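Local structure of probable acetyltransferase (Pseudomonas aeruginosa PAO1, 2EUI) at residues F37-L51 with R59-S71. The protein is probably an acyltransferase of the GNAT family that transfers groups other than amino-acyl ones, though its substrate is not known. Numbering follows the deposited sequence.
Sequences FLEKRLRRKESVIYL and RLLGFCQLYPSFS
Val48 and Leu66 exchange both backbone bonds as an antiparallel hydrogen-bonded pair, Val48 N to Leu66 O at 3.0 Å and Leu66 N to Val48 O at 2.9 Å, both nearly straight. Tyr50 and Cys64 repeat the pattern, but the bond from Tyr50 N to Cys64 O is more bent (141° at the hydrogen). Between them Ile49 and Gln65 form a non-hydrogen-bonded pair; the Ile49 backbone bonds instead to Ala6, as Leu51 does to Val4, so bonds leave 48-51 toward both neighbouring strands. Ser47 brings CB to the edge of the Tyr67 ring, 3.4 Å from CD1, while chi1 of 78°, between backbone N and carbonyl carbon, sets its OG close to the Gln65 amide. The Tyr67 hydroxyl reaches the Phe37 ring at its edge and is bonded to Ser72 of the second subunit and weakly to Asn82. Leu51 CD2 packs on Leu60 CD1 at 3.4 Å. On the opposite face Tyr50 CD2 meets Leu66 CD1 at 4.0 Å. Helix 31-44 ends in a Schellman motif at Lys45, where Lys45 N and Glu46 N bond back to Leu42 O and Arg41 O. This hairpin of the GNAT sheet lies between strands 2-5 and 76-86, with helix 92-109 covering Tyr50 and helices 11-24 and 31-44 the other face.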
# COMPACT_ATOMS: atom_id res chain seq x y z
N PHE A 37 -3.80 -9.70 14.30
CA PHE A 37 -3.52 -8.96 13.07
C PHE A 37 -3.27 -9.92 11.89
O PHE A 37 -3.86 -9.76 10.82
CB PHE A 37 -2.28 -8.07 13.26
CG PHE A 37 -1.89 -7.29 12.04
CD1 PHE A 37 -2.62 -6.18 11.64
CD2 PHE A 37 -0.82 -7.70 11.25
CE1 PHE A 37 -2.29 -5.47 10.48
CE2 PHE A 37 -0.48 -7.01 10.09
CZ PHE A 37 -1.22 -5.89 9.70
N LEU A 38 -2.40 -10.89 12.11
CA LEU A 38 -2.05 -11.89 11.11
C LEU A 38 -3.24 -12.76 10.72
O LEU A 38 -3.32 -13.26 9.60
CB LEU A 38 -0.95 -12.80 11.62
CG LEU A 38 0.44 -12.20 11.85
CD1 LEU A 38 1.36 -13.28 12.38
CD2 LEU A 38 0.95 -11.61 10.55
N GLU A 39 -4.17 -12.95 11.64
CA GLU A 39 -5.32 -13.77 11.34
C GLU A 39 -6.15 -13.04 10.29
O GLU A 39 -6.46 -13.61 9.24
CB GLU A 39 -6.15 -14.00 12.60
CG GLU A 39 -6.73 -15.39 12.71
CD GLU A 39 -7.86 -15.47 13.71
OE1 GLU A 39 -7.69 -14.93 14.83
OE2 GLU A 39 -8.92 -16.06 13.38
N LYS A 40 -6.50 -11.79 10.55
CA LYS A 40 -7.29 -11.01 9.61
C LYS A 40 -6.68 -11.04 8.23
O LYS A 40 -7.39 -11.18 7.24
CB LYS A 40 -7.41 -9.57 10.07
CG LYS A 40 -8.24 -9.40 11.31
CD LYS A 40 -8.49 -7.94 11.55
CE LYS A 40 -9.32 -7.74 12.81
NZ LYS A 40 -9.61 -6.30 13.01
N ARG A 41 -5.36 -10.92 8.17
CA ARG A 41 -4.64 -10.92 6.89
C ARG A 41 -4.68 -12.28 6.22
O ARG A 41 -4.99 -12.38 5.04
CB ARG A 41 -3.20 -10.45 7.09
CG ARG A 41 -2.88 -9.16 6.34
CD ARG A 41 -4.01 -8.14 6.50
NE ARG A 41 -3.98 -7.54 7.82
CZ ARG A 41 -5.02 -6.98 8.42
NH1 ARG A 41 -6.21 -6.93 7.83
NH2 ARG A 41 -4.87 -6.44 9.62
N LEU A 42 -4.34 -13.33 6.98
CA LEU A 42 -4.38 -14.68 6.44
C LEU A 42 -5.82 -15.02 6.10
O LEU A 42 -6.14 -15.36 4.96
CB LEU A 42 -3.85 -15.70 7.46
CG LEU A 42 -2.34 -15.79 7.65
CD1 LEU A 42 -2.01 -16.73 8.80
CD2 LEU A 42 -1.71 -16.28 6.37
N ARG A 43 -6.70 -14.91 7.08
CA ARG A 43 -8.12 -15.22 6.89
C ARG A 43 -8.81 -14.44 5.75
O ARG A 43 -9.56 -15.03 4.97
CB ARG A 43 -8.87 -15.02 8.21
CG ARG A 43 -10.29 -15.54 8.23
CD ARG A 43 -10.93 -15.33 9.60
NE ARG A 43 -10.45 -16.26 10.62
CZ ARG A 43 -10.85 -17.53 10.72
NH1 ARG A 43 -11.73 -18.01 9.87
NH2 ARG A 43 -10.37 -18.30 11.69
N ARG A 44 -8.57 -13.14 5.66
CA ARG A 44 -9.20 -12.33 4.61
C ARG A 44 -8.42 -12.37 3.31
O ARG A 44 -8.88 -11.85 2.29
CB ARG A 44 -9.37 -10.88 5.06
CG ARG A 44 -10.22 -10.73 6.30
CD ARG A 44 -10.31 -9.30 6.82
NE ARG A 44 -10.78 -9.32 8.21
CZ ARG A 44 -11.07 -8.25 8.93
NH1 ARG A 44 -10.96 -7.03 8.42
NH2 ARG A 44 -11.47 -8.40 10.19
N LYS A 45 -7.24 -12.98 3.34
CA LYS A 45 -6.39 -13.07 2.16
C LYS A 45 -6.07 -11.67 1.64
O LYS A 45 -6.19 -11.40 0.45
CB LYS A 45 -7.08 -13.90 1.08
CG LYS A 45 -7.26 -15.36 1.49
CD LYS A 45 -7.90 -16.21 0.40
CE LYS A 45 -9.39 -15.91 0.25
NZ LYS A 45 -10.01 -16.76 -0.80
N GLU A 46 -5.66 -10.80 2.55
CA GLU A 46 -5.33 -9.42 2.22
C GLU A 46 -3.84 -9.19 1.98
O GLU A 46 -3.41 -8.08 1.70
CB GLU A 46 -5.79 -8.49 3.34
CG GLU A 46 -7.24 -8.66 3.72
CD GLU A 46 -7.67 -7.61 4.70
OE1 GLU A 46 -6.92 -7.39 5.67
OE2 GLU A 46 -8.75 -7.02 4.50
N SER A 47 -3.06 -10.25 2.11
CA SER A 47 -1.63 -10.14 1.89
C SER A 47 -1.10 -11.51 1.54
O SER A 47 -1.78 -12.52 1.75
CB SER A 47 -0.93 -9.65 3.15
OG SER A 47 -0.80 -10.70 4.08
N VAL A 48 0.11 -11.54 1.00
CA VAL A 48 0.76 -12.79 0.64
C VAL A 48 1.94 -12.87 1.59
O VAL A 48 2.78 -11.96 1.63
CB VAL A 48 1.29 -12.78 -0.81
CG1 VAL A 48 1.98 -14.10 -1.12
CG2 VAL A 48 0.15 -12.55 -1.77
N ILE A 49 1.99 -13.94 2.37
CA ILE A 49 3.07 -14.16 3.33
C ILE A 49 3.86 -15.40 2.92
O ILE A 49 3.32 -16.50 2.87
CB ILE A 49 2.50 -14.38 4.74
CG1 ILE A 49 1.91 -13.06 5.26
CG2 ILE A 49 3.57 -14.95 5.69
CD1 ILE A 49 1.27 -13.16 6.61
N TYR A 50 5.14 -15.23 2.62
CA TYR A 50 5.98 -16.37 2.25
C TYR A 50 6.76 -16.83 3.47
O TYR A 50 7.24 -16.01 4.25
CB TYR A 50 6.94 -16.01 1.12
CG TYR A 50 6.26 -15.77 -0.21
CD1 TYR A 50 5.48 -16.76 -0.81
CD2 TYR A 50 6.35 -14.53 -0.84
CE1 TYR A 50 4.81 -16.52 -2.01
CE2 TYR A 50 5.69 -14.28 -2.04
CZ TYR A 50 4.92 -15.27 -2.62
OH TYR A 50 4.24 -15.01 -3.79
N LEU A 51 6.86 -18.14 3.63
CA LEU A 51 7.56 -18.76 4.74
C LEU A 51 8.73 -19.61 4.28
O LEU A 51 8.55 -20.48 3.42
CB LEU A 51 6.61 -19.65 5.55
CG LEU A 51 5.33 -19.04 6.12
CD1 LEU A 51 4.46 -20.11 6.78
CD2 LEU A 51 5.70 -17.94 7.09
N ARG A 59 10.14 -25.82 10.65
CA ARG A 59 10.59 -24.78 11.55
C ARG A 59 10.85 -23.52 10.73
O ARG A 59 11.62 -23.50 9.77
CB ARG A 59 11.82 -25.24 12.35
CG ARG A 59 13.16 -24.78 11.89
CD ARG A 59 14.12 -24.73 13.08
NE ARG A 59 15.38 -24.07 12.74
CZ ARG A 59 16.31 -24.62 11.97
NH1 ARG A 59 16.11 -25.84 11.46
NH2 ARG A 59 17.43 -23.95 11.70
N LEU A 60 10.14 -22.47 11.09
CA LEU A 60 10.21 -21.18 10.42
C LEU A 60 11.58 -20.49 10.57
O LEU A 60 11.96 -20.05 11.66
CB LEU A 60 9.09 -20.30 10.98
CG LEU A 60 8.59 -19.09 10.22
CD1 LEU A 60 8.15 -19.48 8.80
CD2 LEU A 60 7.44 -18.48 11.02
N LEU A 61 12.32 -20.39 9.46
CA LEU A 61 13.64 -19.77 9.46
C LEU A 61 13.51 -18.29 9.19
O LEU A 61 14.37 -17.48 9.57
CB LEU A 61 14.52 -20.40 8.38
CG LEU A 61 14.58 -21.94 8.39
CD1 LEU A 61 15.06 -22.42 7.06
CD2 LEU A 61 15.47 -22.44 9.52
N GLY A 62 12.42 -17.93 8.53
CA GLY A 62 12.18 -16.54 8.22
C GLY A 62 10.87 -16.39 7.47
O GLY A 62 10.24 -17.38 7.10
N PHE A 63 10.45 -15.15 7.24
CA PHE A 63 9.22 -14.96 6.53
C PHE A 63 9.21 -13.62 5.80
O PHE A 63 10.02 -12.74 6.07
CB PHE A 63 8.04 -15.05 7.50
CG PHE A 63 7.88 -13.85 8.37
CD1 PHE A 63 7.17 -12.75 7.92
CD2 PHE A 63 8.51 -13.79 9.60
CE1 PHE A 63 7.09 -11.60 8.69
CE2 PHE A 63 8.44 -12.64 10.38
CZ PHE A 63 7.73 -11.55 9.93
N CYS A 64 8.27 -13.49 4.89
CA CYS A 64 8.14 -12.29 4.09
C CYS A 64 6.65 -11.92 3.90
O CYS A 64 5.79 -12.80 3.86
CB CYS A 64 8.82 -12.55 2.74
SG CYS A 64 8.53 -11.34 1.49
N GLN A 65 6.35 -10.63 3.83
CA GLN A 65 4.97 -10.21 3.62
C GLN A 65 4.84 -9.07 2.61
O GLN A 65 5.57 -8.08 2.66
CB GLN A 65 4.27 -9.81 4.93
CG GLN A 65 2.78 -9.53 4.77
CD GLN A 65 2.05 -9.37 6.10
OE1 GLN A 65 2.49 -8.62 6.99
NE2 GLN A 65 0.92 -10.06 6.24
N LEU A 66 3.90 -9.24 1.69
CA LEU A 66 3.66 -8.24 0.68
C LEU A 66 2.18 -7.92 0.70
O LEU A 66 1.36 -8.77 1.01
CB LEU A 66 4.05 -8.76 -0.71
CG LEU A 66 5.49 -9.23 -0.95
CD1 LEU A 66 5.68 -10.65 -0.45
CD2 LEU A 66 5.78 -9.17 -2.42
N TYR A 67 1.84 -6.67 0.38
CA TYR A 67 0.44 -6.26 0.32
C TYR A 67 0.09 -5.94 -1.12
O TYR A 67 0.78 -5.16 -1.78
CB TYR A 67 0.18 -5.03 1.19
CG TYR A 67 0.45 -5.25 2.65
CD1 TYR A 67 -0.01 -6.40 3.29
CD2 TYR A 67 1.17 -4.32 3.40
CE1 TYR A 67 0.25 -6.63 4.64
CE2 TYR A 67 1.44 -4.54 4.75
CZ TYR A 67 0.98 -5.69 5.37
OH TYR A 67 1.22 -5.91 6.70
N PRO A 68 -0.99 -6.54 -1.63
CA PRO A 68 -1.45 -6.32 -3.01
C PRO A 68 -1.94 -4.88 -3.23
O PRO A 68 -2.64 -4.33 -2.38
CB PRO A 68 -2.57 -7.33 -3.15
CG PRO A 68 -3.17 -7.33 -1.78
CD PRO A 68 -1.94 -7.39 -0.90
N SER A 69 -1.55 -4.28 -4.35
CA SER A 69 -1.98 -2.92 -4.67
C SER A 69 -2.11 -2.72 -6.18
O SER A 69 -1.95 -3.66 -6.94
CB SER A 69 -1.01 -1.89 -4.09
OG SER A 69 -1.60 -0.59 -4.09
N PHE A 70 -2.41 -1.49 -6.60
CA PHE A 70 -2.59 -1.19 -8.02
C PHE A 70 -2.14 0.21 -8.39
O PHE A 70 -1.99 1.09 -7.55
CB PHE A 70 -4.08 -1.30 -8.42
CG PHE A 70 -4.65 -2.68 -8.26
CD1 PHE A 70 -4.45 -3.65 -9.24
CD2 PHE A 70 -5.37 -3.02 -7.12
CE1 PHE A 70 -4.94 -4.93 -9.07
CE2 PHE A 70 -5.86 -4.30 -6.96
CZ PHE A 70 -5.65 -5.25 -7.93
N SER A 71 -1.93 0.41 -9.69
CA SER A 71 -1.55 1.70 -10.23
C SER A 71 -2.72 2.10 -11.12
O SER A 71 -3.03 1.41 -12.10
CB SER A 71 -0.27 1.58 -11.06
OG SER A 71 0.08 2.84 -11.59